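Local coordinates for protein archaemetzincin (Archaeoglobus fulgidus, PDB 3ZVS) that probably acts as a zinc-dependent metalloprotease of the metzincin type, with a catalytic and an apparently structural zinc ion and a natural substrate still unknown, at residues K126-N131 and R152-K157; R135-N138 and D142-R145; L94-L99 and E105-R110; Y50-I55 and F82-L87. All blocks are in the same frame, centred on the assembly; numbering follows the deposited sequence.

Contact 1 (K126-N131 and R152-K157); sequences KHCSNN and RECASK. With ZN (zinc ion), chain E; ZN (zinc ion), chain D.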
loop_
_atom_site.group_PDB
_atom_site.type_symbol
_atom_site.label_atom_id
_atom_site.label_comp_id
_atom_site.label_asym_id
_atom_site.label_seq_id
_atom_site.Cartn_x
_atom_site.Cartn_y
_atom_site.Cartn_z
ATOM N N LYS A 126 6.936 -12.388 -2.304
ATOM C CA LYS A 126 6.130 -12.499 -3.507
ATOM C C LYS A 126 4.685 -12.871 -3.185
ATOM O O LYS A 126 4.337 -13.157 -2.033
ATOM C CB LYS A 126 6.733 -13.552 -4.442
ATOM C CG LYS A 126 8.138 -13.208 -4.877
ATOM C CD LYS A 126 8.708 -14.227 -5.885
ATOM C CE LYS A 126 10.240 -14.183 -5.869
ATOM N NZ LYS A 126 10.834 -14.591 -4.534
ATOM N N HIS A 127 3.811 -12.818 -4.175
ATOM C CA HIS A 127 2.455 -13.276 -3.935
ATOM C C HIS A 127 2.436 -14.685 -3.400
ATOM O O HIS A 127 3.222 -15.538 -3.817
ATOM C CB HIS A 127 1.609 -13.145 -5.185
ATOM C CG HIS A 127 1.298 -11.726 -5.492
ATOM N ND1 HIS A 127 1.182 -11.229 -6.773
ATOM C CD2 HIS A 127 1.151 -10.669 -4.669
ATOM C CE1 HIS A 127 0.954 -9.926 -6.712
ATOM N NE2 HIS A 127 0.912 -9.568 -5.442
ATOM N N CYS A 128 1.513 -14.901 -2.478
ATOM C CA CYS A 128 1.376 -16.141 -1.732
ATOM C C CYS A 128 0.008 -16.749 -2.029
ATOM O O CYS A 128 -1.014 -16.046 -2.058
ATOM C CB CYS A 128 1.453 -15.773 -0.254
ATOM S SG CYS A 128 1.376 -17.246 0.854
ATOM N N SER A 129 -0.069 -18.061 -2.207
ATOM C CA SER A 129 -1.375 -18.661 -2.479
ATOM C C SER A 129 -2.071 -19.172 -1.218
ATOM O O SER A 129 -3.182 -19.686 -1.257
ATOM C CB SER A 129 -1.255 -19.778 -3.496
ATOM O OG SER A 129 -0.517 -20.818 -2.942
ATOM N N ASN A 130 -1.446 -18.956 -0.070
ATOM C CA ASN A 130 -2.001 -19.440 1.191
ATOM C C ASN A 130 -3.069 -18.497 1.745
ATOM O O ASN A 130 -3.380 -17.478 1.118
ATOM C CB ASN A 130 -0.894 -19.611 2.230
ATOM C CG ASN A 130 0.197 -20.534 1.783
ATOM O OD1 ASN A 130 -0.016 -21.416 0.945
ATOM N ND2 ASN A 130 1.380 -20.336 2.337
ATOM N N ASN A 131 -3.623 -18.828 2.907
ATOM C CA ASN A 131 -4.579 -17.983 3.590
ATOM C C ASN A 131 -3.749 -16.882 4.210
ATOM O O ASN A 131 -3.253 -17.022 5.313
ATOM C CB ASN A 131 -5.267 -18.821 4.658
ATOM C CG ASN A 131 -6.500 -18.170 5.216
ATOM O OD1 ASN A 131 -6.650 -16.953 5.160
ATOM N ND2 ASN A 131 -7.393 -18.978 5.782
ATOM N N ARG A 152 2.096 -18.496 8.132
ATOM C CA ARG A 152 3.300 -18.929 8.832
ATOM C C ARG A 152 4.521 -18.975 7.923
ATOM O O ARG A 152 5.629 -18.692 8.337
ATOM C CB ARG A 152 3.093 -20.310 9.504
ATOM C CG ARG A 152 2.004 -20.317 10.540
ATOM C CD ARG A 152 1.872 -21.680 11.251
ATOM N NE ARG A 152 1.252 -22.706 10.417
ATOM C CZ ARG A 152 1.869 -23.759 9.883
ATOM N NH1 ARG A 152 3.153 -23.947 10.046
ATOM N NH2 ARG A 152 1.166 -24.620 9.135
ATOM N N GLU A 153 4.325 -19.305 6.651
ATOM C CA GLU A 153 5.430 -19.309 5.721
ATOM C C GLU A 153 5.987 -17.906 5.507
ATOM O O GLU A 153 7.189 -17.698 5.551
ATOM C CB GLU A 153 5.042 -19.934 4.387
ATOM C CG GLU A 153 4.815 -21.430 4.528
ATOM C CD GLU A 153 4.697 -22.103 3.198
ATOM O OE1 GLU A 153 4.087 -21.510 2.270
ATOM O OE2 GLU A 153 5.219 -23.242 3.061
ATOM N N CYS A 154 5.112 -16.944 5.231
ATOM C CA CYS A 154 5.582 -15.590 4.965
ATOM C C CYS A 154 6.150 -14.953 6.200
ATOM O O CYS A 154 7.166 -14.240 6.128
ATOM C CB CYS A 154 4.435 -14.770 4.422
ATOM S SG CYS A 154 3.971 -15.165 2.723
ATOM N N ALA A 155 5.540 -15.222 7.346
ATOM C CA ALA A 155 6.021 -14.659 8.608
ATOM C C ALA A 155 7.441 -15.146 8.893
ATOM O O ALA A 155 8.273 -14.380 9.392
ATOM C CB ALA A 155 5.099 -14.994 9.729
ATOM N N SER A 156 7.738 -16.387 8.527
ATOM C CA SER A 156 9.053 -16.965 8.801
ATOM C C SER A 156 10.149 -16.279 7.990
ATOM O O SER A 156 11.304 -16.263 8.390
ATOM C CB SER A 156 9.035 -18.465 8.518
ATOM O OG SER A 156 9.036 -18.756 7.154
ATOM N N LYS A 157 9.764 -15.683 6.871
ATOM C CA LYS A 157 10.707 -15.116 5.906
ATOM C C LYS A 157 11.027 -13.640 6.188
ATOM O O LYS A 157 11.976 -13.084 5.623
ATOM C CB LYS A 157 10.132 -15.238 4.499
ATOM C CG LYS A 157 10.064 -16.637 3.904
ATOM C CD LYS A 157 9.333 -16.533 2.555
ATOM C CE LYS A 157 9.376 -17.795 1.724
ATOM N NZ LYS A 157 8.406 -18.781 2.205
HETATM ZN ZN ZN E . 1.905 -16.198 2.885
HETATM ZN ZN ZN D . 1.025 -7.752 -4.601
#
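C128 and C154 meet through metal coordination: both thiolate sulfurs bind the second zinc ion, which appears to be structural and lies 2.3 Å from C154 SG. C128 SG and C154 SG stand 3.8 Å apart as neighbouring ligands of one metal, and C132 and C151 complete the four-cysteine site. C128 holds its SG anti to its backbone N (chi1 -177°), which carries the sulfur across from the loop to the metal, while the C154 thiolate reaches it from the helix.

As a second tie, the amide N130 ND2 hydrogen-bonds to E153 OE1 over 3.0 Å, with the oxygen lying in the amide plane. On the glutamate side, the donor stands above the carboxylate, 38° out of its plane. N130 also serves the metal site through its backbone, since N130 N donates to C128 SG at 3.4 Å with an N-H...S angle of 158°.

The same loop segment supplies a ligand to the other metal: H127 NE2 binds the catalytic zinc ion at 2.0 Å, alongside H117 and H121, as the third histidine of the metzincin site. Successive residues thus serve two zinc ions. The chemistry is that of a zinc-thiolate crosslink whose negative charge is probably eased by the N-H donated to C128 SG, fixing the loop just beyond a catalytic ligand to helix 152-157.

Contact 2 (R135-N138 and D142-R145); sequences RFSN and DVDR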
loop_
_atom_site.group_PDB
_atom_site.type_symbol
_atom_site.label_atom_id
_atom_site.label_comp_id
_atom_site.label_asym_id
_atom_site.label_seq_id
_atom_site.Cartn_x
_atom_site.Cartn_y
_atom_site.Cartn_z
ATOM N N ARG A 135 -1.659 -12.821 -0.575
ATOM C CA ARG A 135 -2.402 -13.217 -1.781
ATOM C C ARG A 135 -2.591 -12.014 -2.672
ATOM O O ARG A 135 -2.926 -10.910 -2.192
ATOM C CB ARG A 135 -3.811 -13.672 -1.427
ATOM C CG ARG A 135 -3.960 -15.048 -0.857
ATOM C CD ARG A 135 -5.478 -15.380 -0.880
ATOM N NE ARG A 135 -5.841 -16.456 0.036
ATOM C CZ ARG A 135 -7.037 -16.613 0.574
ATOM N NH1 ARG A 135 -8.025 -15.740 0.329
ATOM N NH2 ARG A 135 -7.244 -17.655 1.356
ATOM N N PHE A 136 -2.409 -12.191 -3.974
ATOM C CA PHE A 136 -2.906 -11.218 -4.930
ATOM C C PHE A 136 -4.413 -11.090 -4.845
ATOM O O PHE A 136 -5.122 -12.110 -4.727
ATOM C CB PHE A 136 -2.506 -11.633 -6.336
ATOM C CG PHE A 136 -3.102 -10.763 -7.416
ATOM C CD1 PHE A 136 -2.517 -9.560 -7.765
ATOM C CD2 PHE A 136 -4.290 -11.141 -8.047
ATOM C CE1 PHE A 136 -3.078 -8.758 -8.737
ATOM C CE2 PHE A 136 -4.842 -10.334 -9.038
ATOM C CZ PHE A 136 -4.228 -9.142 -9.364
ATOM N N SER A 137 -4.915 -9.860 -4.899
ATOM C CA SER A 137 -6.358 -9.613 -4.942
ATOM C C SER A 137 -6.749 -8.970 -6.234
ATOM O O SER A 137 -6.237 -7.894 -6.580
ATOM C CB SER A 137 -6.809 -8.702 -3.791
ATOM O OG SER A 137 -6.510 -9.275 -2.525
ATOM N N ASN A 138 -7.622 -9.617 -6.987
ATOM C CA ASN A 138 -8.033 -9.059 -8.262
ATOM C C ASN A 138 -8.979 -7.897 -8.082
ATOM O O ASN A 138 -8.968 -6.962 -8.878
ATOM C CB ASN A 138 -8.713 -10.142 -9.121
ATOM C CG ASN A 138 -8.727 -9.767 -10.567
ATOM O OD1 ASN A 138 -7.693 -9.389 -11.107
ATOM N ND2 ASN A 138 -9.894 -9.786 -11.183
ATOM N N ASP A 142 -11.916 -9.871 -3.349
ATOM C CA ASP A 142 -10.777 -10.713 -2.990
ATOM C C ASP A 142 -10.081 -10.170 -1.741
ATOM O O ASP A 142 -9.654 -10.913 -0.875
ATOM C CB ASP A 142 -9.755 -10.828 -4.127
ATOM C CG ASP A 142 -10.224 -11.652 -5.294
ATOM O OD1 ASP A 142 -11.163 -12.487 -5.181
ATOM O OD2 ASP A 142 -9.609 -11.489 -6.355
ATOM N N VAL A 143 -9.906 -8.849 -1.676
ATOM C CA VAL A 143 -9.279 -8.262 -0.500
ATOM C C VAL A 143 -10.043 -8.680 0.768
ATOM O O VAL A 143 -9.453 -9.046 1.792
ATOM C CB VAL A 143 -9.223 -6.701 -0.610
ATOM C CG1 VAL A 143 -8.663 -6.084 0.658
ATOM C CG2 VAL A 143 -8.361 -6.284 -1.812
ATOM N N ASP A 144 -11.366 -8.592 0.697
ATOM C CA ASP A 144 -12.198 -8.871 1.863
ATOM C C ASP A 144 -12.059 -10.341 2.318
ATOM O O ASP A 144 -12.173 -10.623 3.496
ATOM C CB ASP A 144 -13.660 -8.546 1.579
ATOM C CG ASP A 144 -13.931 -7.059 1.496
ATOM O OD1 ASP A 144 -13.065 -6.263 1.911
ATOM O OD2 ASP A 144 -15.013 -6.715 1.001
ATOM N N ARG A 145 -11.823 -11.233 1.356
ATOM C CA ARG A 145 -11.684 -12.662 1.652
ATOM C C ARG A 145 -10.331 -13.061 2.237
ATOM O O ARG A 145 -10.216 -14.084 2.905
ATOM C CB ARG A 145 -11.979 -13.464 0.404
ATOM C CG ARG A 145 -13.456 -13.612 0.159
ATOM C CD ARG A 145 -13.714 -14.595 -0.965
ATOM N NE ARG A 145 -13.327 -14.034 -2.254
ATOM C CZ ARG A 145 -14.183 -13.502 -3.127
ATOM N NH1 ARG A 145 -15.478 -13.440 -2.849
ATOM N NH2 ARG A 145 -13.740 -13.020 -4.279
HETATM O O HOH W 1 -8.780 -13.501 -1.341
HETATM O O HOH W 2 -7.402 -12.960 -7.110
HETATM O O HOH W 3 -6.903 -11.936 -2.639
#
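D142 and S137 carry most of this contact, a short turn in which the chain leaves the loop and folds back along helix 140-145. The carboxylate of D142 is divided between two tasks. Its OD2 accepts the backbone N-H of N138 through the anti lone pair, N138 N to D142 OD2 being 2.8 Å, while OD1, lying close to the guanidinium plane of R145, forms a salt bridge with its NH2. CG of D142 is anti to its carbonyl carbon (chi1 -71°), a setting that turns the carboxylate back toward the loop.

S137 faces the helix with its methylene group. S137 CB presses on V143 CG2 at 3.5 Å, a tight carbon contact, and meets D142 CB at 3.6 Å. Its hydroxyl is bound to K146 NZ and hydrogen-bonds a water, which donates to F136 O.

R135 is held mainly by the bond from its NE to N130 O, yet it joins the helix through water: R135 NH1 donates to a water 2.9 Å away, and that water donates to D142 O. Such chemistry implies a turn fixed by one direct bond to a backbone N-H and by bridging waters, with the shared charge of D142 probably balanced in part by R145.

Contact 3 (L94-L99 and E105-R110); sequences LSVFRL and ELYRER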
loop_
_atom_site.group_PDB
_atom_site.type_symbol
_atom_site.label_atom_id
_atom_site.label_comp_id
_atom_site.label_asym_id
_atom_site.label_seq_id
_atom_site.Cartn_x
_atom_site.Cartn_y
_atom_site.Cartn_z
ATOM N N LEU A 94 0.649 2.625 -2.150
ATOM C CA LEU A 94 -0.701 2.112 -1.968
ATOM C C LEU A 94 -1.705 3.195 -2.386
ATOM O O LEU A 94 -1.570 4.347 -1.972
ATOM C CB LEU A 94 -0.927 1.808 -0.489
ATOM C CG LEU A 94 -2.374 1.539 -0.079
ATOM C CD1 LEU A 94 -2.954 0.263 -0.678
ATOM C CD2 LEU A 94 -2.478 1.489 1.455
ATOM N N SER A 95 -2.730 2.835 -3.128
ATOM C CA SER A 95 -3.880 3.705 -3.332
ATOM C C SER A 95 -5.086 3.125 -2.618
ATOM O O SER A 95 -5.374 1.917 -2.725
ATOM C CB SER A 95 -4.254 3.828 -4.779
ATOM O OG SER A 95 -5.499 4.483 -4.894
ATOM N N VAL A 96 -5.802 3.979 -1.904
ATOM C CA VAL A 96 -6.988 3.553 -1.195
ATOM C C VAL A 96 -8.251 3.833 -2.035
ATOM O O VAL A 96 -9.378 3.513 -1.646
ATOM C CB VAL A 96 -7.075 4.210 0.207
ATOM C CG1 VAL A 96 -5.900 3.819 1.061
ATOM C CG2 VAL A 96 -7.176 5.722 0.070
ATOM N N PHE A 97 -8.066 4.361 -3.232
ATOM C CA PHE A 97 -9.200 4.733 -4.104
ATOM C C PHE A 97 -10.191 3.585 -4.373
ATOM O O PHE A 97 -11.409 3.754 -4.281
ATOM C CB PHE A 97 -8.703 5.295 -5.438
ATOM C CG PHE A 97 -9.812 5.650 -6.411
ATOM C CD1 PHE A 97 -10.322 4.724 -7.304
ATOM C CD2 PHE A 97 -10.319 6.930 -6.451
ATOM C CE1 PHE A 97 -11.306 5.061 -8.197
ATOM C CE2 PHE A 97 -11.313 7.276 -7.356
ATOM C CZ PHE A 97 -11.820 6.313 -8.218
ATOM N N ARG A 98 -9.674 2.403 -4.736
ATOM C CA ARG A 98 -10.519 1.286 -5.112
ATOM C C ARG A 98 -11.108 0.620 -3.894
ATOM O O ARG A 98 -11.958 -0.270 -4.028
ATOM C CB ARG A 98 -9.685 0.290 -5.914
ATOM C CG ARG A 98 -9.240 0.848 -7.269
ATOM C CD ARG A 98 -10.370 0.837 -8.286
ATOM N NE ARG A 98 -9.988 1.518 -9.523
ATOM C CZ ARG A 98 -10.624 1.413 -10.677
ATOM N NH1 ARG A 98 -11.645 0.567 -10.816
ATOM N NH2 ARG A 98 -10.199 2.102 -11.726
ATOM N N LEU A 99 -10.680 1.040 -2.707
ATOM C CA LEU A 99 -11.169 0.442 -1.449
ATOM C C LEU A 99 -12.412 1.115 -0.851
ATOM O O LEU A 99 -13.050 0.566 0.064
ATOM C CB LEU A 99 -10.069 0.425 -0.407
ATOM C CG LEU A 99 -8.709 -0.135 -0.878
ATOM C CD1 LEU A 99 -7.674 -0.068 0.232
ATOM C CD2 LEU A 99 -8.805 -1.534 -1.427
ATOM N N GLU A 105 -15.685 0.673 8.985
ATOM C CA GLU A 105 -14.829 -0.321 9.569
ATOM C C GLU A 105 -14.264 -1.253 8.479
ATOM O O GLU A 105 -13.122 -1.652 8.549
ATOM C CB GLU A 105 -15.572 -1.099 10.678
ATOM C CG GLU A 105 -14.712 -2.102 11.407
ATOM C CD GLU A 105 -13.578 -1.530 12.202
ATOM O OE1 GLU A 105 -13.578 -0.310 12.484
ATOM O OE2 GLU A 105 -12.685 -2.337 12.582
ATOM N N LEU A 106 -15.069 -1.563 7.475
ATOM C CA LEU A 106 -14.600 -2.385 6.371
ATOM C C LEU A 106 -13.545 -1.619 5.583
ATOM O O LEU A 106 -12.538 -2.189 5.183
ATOM C CB LEU A 106 -15.765 -2.785 5.475
ATOM C CG LEU A 106 -15.449 -3.673 4.264
ATOM C CD1 LEU A 106 -14.873 -4.997 4.744
ATOM C CD2 LEU A 106 -16.659 -3.892 3.391
ATOM N N TYR A 107 -13.775 -0.323 5.376
ATOM C CA TYR A 107 -12.785 0.494 4.671
ATOM C C TYR A 107 -11.471 0.453 5.415
ATOM O O TYR A 107 -10.402 0.224 4.834
ATOM C CB TYR A 107 -13.273 1.921 4.585
ATOM C CG TYR A 107 -12.324 2.839 3.833
ATOM C CD1 TYR A 107 -12.107 2.684 2.471
ATOM C CD2 TYR A 107 -11.687 3.883 4.485
ATOM C CE1 TYR A 107 -11.253 3.560 1.808
ATOM C CE2 TYR A 107 -10.843 4.766 3.802
ATOM C CZ TYR A 107 -10.645 4.577 2.469
ATOM O OH TYR A 107 -9.821 5.449 1.742
ATOM N N ARG A 108 -11.522 0.638 6.733
ATOM C CA ARG A 108 -10.327 0.618 7.538
ATOM C C ARG A 108 -9.588 -0.718 7.393
ATOM O O ARG A 108 -8.381 -0.768 7.250
ATOM C CB ARG A 108 -10.694 0.863 9.002
ATOM C CG ARG A 108 -9.514 1.026 9.869
ATOM C CD ARG A 108 -9.880 0.950 11.344
ATOM N NE ARG A 108 -8.769 1.429 12.149
ATOM C CZ ARG A 108 -7.757 0.668 12.539
ATOM N NH1 ARG A 108 -7.733 -0.625 12.226
ATOM N NH2 ARG A 108 -6.770 1.217 13.255
ATOM N N GLU A 109 -10.334 -1.812 7.467
ATOM C CA GLU A 109 -9.743 -3.128 7.374
ATOM C C GLU A 109 -9.050 -3.319 6.017
ATOM O O GLU A 109 -7.935 -3.851 5.932
ATOM C CB GLU A 109 -10.851 -4.153 7.559
ATOM C CG GLU A 109 -10.351 -5.544 7.516
ATOM C CD GLU A 109 -11.447 -6.579 7.691
ATOM O OE1 GLU A 109 -12.459 -6.529 6.968
ATOM O OE2 GLU A 109 -11.239 -7.490 8.519
ATOM N N ARG A 110 -9.691 -2.851 4.956
ATOM C CA ARG A 110 -9.108 -2.949 3.621
ATOM C C ARG A 110 -7.824 -2.126 3.525
ATOM O O ARG A 110 -6.840 -2.565 2.932
ATOM C CB ARG A 110 -10.074 -2.407 2.593
ATOM C CG ARG A 110 -11.285 -3.304 2.359
ATOM C CD ARG A 110 -12.285 -2.627 1.474
ATOM N NE ARG A 110 -13.372 -3.526 1.104
ATOM C CZ ARG A 110 -14.330 -3.217 0.240
ATOM N NH1 ARG A 110 -14.391 -2.017 -0.312
ATOM N NH2 ARG A 110 -15.256 -4.110 -0.059
#
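Polar contact between L99 and R110 rests on one bond, from R110 NH1 to the backbone L99 O at 2.9 Å. The carbonyl oxygen lies in the guanidinium plane, at its edge, whereas the donor sits above the carbonyl plane, 49° out of it. R110 is extended from CG to NE, which brings the guanidinium alongside the turn, and its NH2 makes a salt bridge to D144. A methionine here would probably leave L99 O without this donor and D144 without its charged mate.

Apolar contact is made by Y107 and the two aliphatic residues of the turn, V96 CB lying 4.2 Å from Y107 CZ and L99 CB 4.0 Å from Y107 CE1. With CG anti to the backbone N (chi1 -178°), the ring reaches across to the turn at 96-99. Two oxygens pack closely on carbon: Y107 OH is 3.1 Å from V96 CG2, and L99 O, at the ring edge, 3.3 Å from Y107 CD1. L99 CD1 also reaches R110 CB, at 4.1 Å.

S95 OG accepts from F97 N, an ST turn at the strand end. The whole is a buried link from strand 91-95 into helix 104-122, which carries the HExxH zinc-binding motif of the metzincins.

Contact 4 (Y50-I55 and F82-L87); sequences YNSTCI and FGEAEL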
loop_
_atom_site.group_PDB
_atom_site.type_symbol
_atom_site.label_atom_id
_atom_site.label_comp_id
_atom_site.label_asym_id
_atom_site.label_seq_id
_atom_site.Cartn_x
_atom_site.Cartn_y
_atom_site.Cartn_z
ATOM N N TYR A 50 -3.163 8.191 -11.906
ATOM C CA TYR A 50 -1.745 8.413 -11.710
ATOM C C TYR A 50 -0.989 7.115 -11.911
ATOM O O TYR A 50 -1.455 6.016 -11.536
ATOM C CB TYR A 50 -1.474 8.997 -10.310
ATOM C CG TYR A 50 -1.954 10.418 -10.153
ATOM C CD1 TYR A 50 -3.315 10.704 -10.010
ATOM C CD2 TYR A 50 -1.052 11.490 -10.159
ATOM C CE1 TYR A 50 -3.781 12.027 -9.884
ATOM C CE2 TYR A 50 -1.490 12.805 -10.023
ATOM C CZ TYR A 50 -2.842 13.077 -9.881
ATOM O OH TYR A 50 -3.266 14.390 -9.765
ATOM N N ASN A 51 0.181 7.195 -12.537
ATOM C CA ASN A 51 0.995 6.020 -12.745
ATOM C C ASN A 51 1.802 5.690 -11.494
ATOM O O ASN A 51 2.558 6.517 -10.965
ATOM C CB ASN A 51 1.918 6.249 -13.940
ATOM C CG ASN A 51 2.774 5.044 -14.225
ATOM O OD1 ASN A 51 3.787 4.823 -13.579
ATOM N ND2 ASN A 51 2.345 4.227 -15.184
ATOM N N SER A 52 1.617 4.460 -10.989
ATOM C CA SER A 52 2.272 4.032 -9.776
ATOM C C SER A 52 3.781 3.951 -9.831
ATOM O O SER A 52 4.471 4.250 -8.835
ATOM C CB SER A 52 1.697 2.651 -9.367
ATOM O OG SER A 52 1.937 1.654 -10.350
ATOM N N THR A 53 4.312 3.579 -11.011
ATOM C CA THR A 53 5.750 3.448 -11.194
ATOM C C THR A 53 6.417 4.821 -11.089
ATOM O O THR A 53 7.462 4.978 -10.479
ATOM C CB THR A 53 6.048 2.811 -12.547
ATOM O OG1 THR A 53 5.173 1.694 -12.738
ATOM C CG2 THR A 53 7.498 2.345 -12.632
ATOM N N CYS A 54 5.765 5.800 -11.696
ATOM C CA CYS A 54 6.157 7.194 -11.596
ATOM C C CYS A 54 6.203 7.627 -10.119
ATOM O O CYS A 54 7.198 8.207 -9.672
ATOM C CB CYS A 54 5.183 8.025 -12.433
ATOM S SG CYS A 54 5.539 9.786 -12.587
ATOM N N ILE A 55 5.132 7.359 -9.368
ATOM C CA ILE A 55 5.076 7.747 -7.963
ATOM C C ILE A 55 6.215 7.110 -7.182
ATOM O O ILE A 55 6.898 7.777 -6.409
ATOM C CB ILE A 55 3.740 7.357 -7.340
ATOM C CG1 ILE A 55 2.608 8.179 -7.979
ATOM C CG2 ILE A 55 3.772 7.557 -5.839
ATOM C CD1 ILE A 55 1.235 7.666 -7.620
ATOM N N PHE A 82 -3.876 -1.784 -6.963
ATOM C CA PHE A 82 -3.990 -1.285 -5.605
ATOM C C PHE A 82 -2.692 -0.653 -5.135
ATOM O O PHE A 82 -2.663 0.142 -4.190
ATOM C CB PHE A 82 -4.364 -2.396 -4.634
ATOM C CG PHE A 82 -5.729 -2.978 -4.872
ATOM C CD1 PHE A 82 -6.877 -2.234 -4.629
ATOM C CD2 PHE A 82 -5.881 -4.318 -5.263
ATOM C CE1 PHE A 82 -8.138 -2.776 -4.798
ATOM C CE2 PHE A 82 -7.137 -4.839 -5.464
ATOM C CZ PHE A 82 -8.280 -4.068 -5.233
ATOM N N GLY A 83 -1.582 -1.016 -5.765
ATOM C CA GLY A 83 -0.292 -0.565 -5.323
ATOM C C GLY A 83 0.796 -1.085 -6.252
ATOM O O GLY A 83 0.530 -1.833 -7.206
ATOM N N GLU A 84 2.016 -0.690 -5.945
ATOM C CA GLU A 84 3.214 -1.163 -6.613
ATOM C C GLU A 84 4.357 -1.078 -5.613
ATOM O O GLU A 84 4.426 -0.143 -4.792
ATOM C CB GLU A 84 3.555 -0.375 -7.892
ATOM C CG GLU A 84 4.695 -1.079 -8.705
ATOM C CD GLU A 84 5.065 -0.436 -10.024
ATOM O OE1 GLU A 84 4.430 0.539 -10.397
ATOM O OE2 GLU A 84 6.005 -0.934 -10.685
ATOM N N ALA A 85 5.241 -2.072 -5.627
ATOM C CA ALA A 85 6.333 -2.144 -4.698
ATOM C C ALA A 85 7.621 -2.573 -5.371
ATOM O O ALA A 85 7.606 -3.298 -6.378
ATOM C CB ALA A 85 5.981 -3.138 -3.555
ATOM N N GLU A 86 8.736 -2.150 -4.796
ATOM C CA GLU A 86 10.045 -2.703 -5.156
ATOM C C GLU A 86 10.267 -3.994 -4.361
ATOM O O GLU A 86 10.445 -3.943 -3.145
ATOM C CB GLU A 86 11.144 -1.706 -4.807
ATOM C CG GLU A 86 10.978 -0.373 -5.513
ATOM C CD GLU A 86 12.010 0.653 -5.094
ATOM O OE1 GLU A 86 12.510 0.601 -3.968
ATOM O OE2 GLU A 86 12.354 1.510 -5.932
ATOM N N LEU A 87 10.266 -5.147 -5.030
ATOM C CA LEU A 87 10.432 -6.422 -4.339
ATOM C C LEU A 87 11.812 -6.509 -3.684
ATOM O O LEU A 87 12.832 -6.450 -4.379
ATOM C CB LEU A 87 10.234 -7.573 -5.329
ATOM C CG LEU A 87 10.339 -8.960 -4.696
ATOM C CD1 LEU A 87 9.139 -9.347 -3.858
ATOM C CD2 LEU A 87 10.559 -10.025 -5.770
#
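Strand 83-85 passes the first turn of helix 52-58 with S52 and E84 as the nearest pair, their CA atoms 6.2 Å apart. It is an edge strand of the five-stranded mixed sheet and runs antiparallel to strand 91-95, as the edge strand along the active-site cleft does in metzincins.

E84 makes the contact. CG is anti to the backbone N (chi1 -170°) and the chain runs on extended, a reach that brings the carboxylate to the start of the helix. A single oxygen is gripped twice: S52 OG donates to E84 OE1 at 2.7 Å from the anti side, 20° out of the carboxylate plane, and T53 OG1 donates to the same E84 OE1 at 2.7 Å on the syn lone pair. S52 OG has a second hydrogen-bond partner in Y74 O. A leucine in place of E84 would probably take from T53 OG1 its acceptor and leave S52 OG with Y74 O alone of these two.

E84 lies about 5 Å, side chain to side chain, from E118, the inferred proton acceptor. The helix is capped by N51, whose OD1 accepts from C54 N at 2.9 Å, in the carbonyl plane and with an N-H...O angle of 164°.

In the fold
Contact 3 is the most buried of the four, while contacts 1, 2 and 4 are partly buried, contact 1 lying farthest from the centre of the chain. Contacts 3 and 4 share one sheet: strands 91-95 and 83-85 are neighbours, and S95 N probably bonds to F82 O. Contacts 2 and 3 meet where helix 140-145 packs on helix 104-122, L106 touching D144. Contact 2 also touches contact 1, where the H127 and F136 rings meet edge-to-face. Chemistry follows place: zinc-thiolate bonds on the periphery, waters and charge at the loop-helix turn, apolar packing with one backbone bond inside, and paired hydroxyls on a carboxylate beside the cleft.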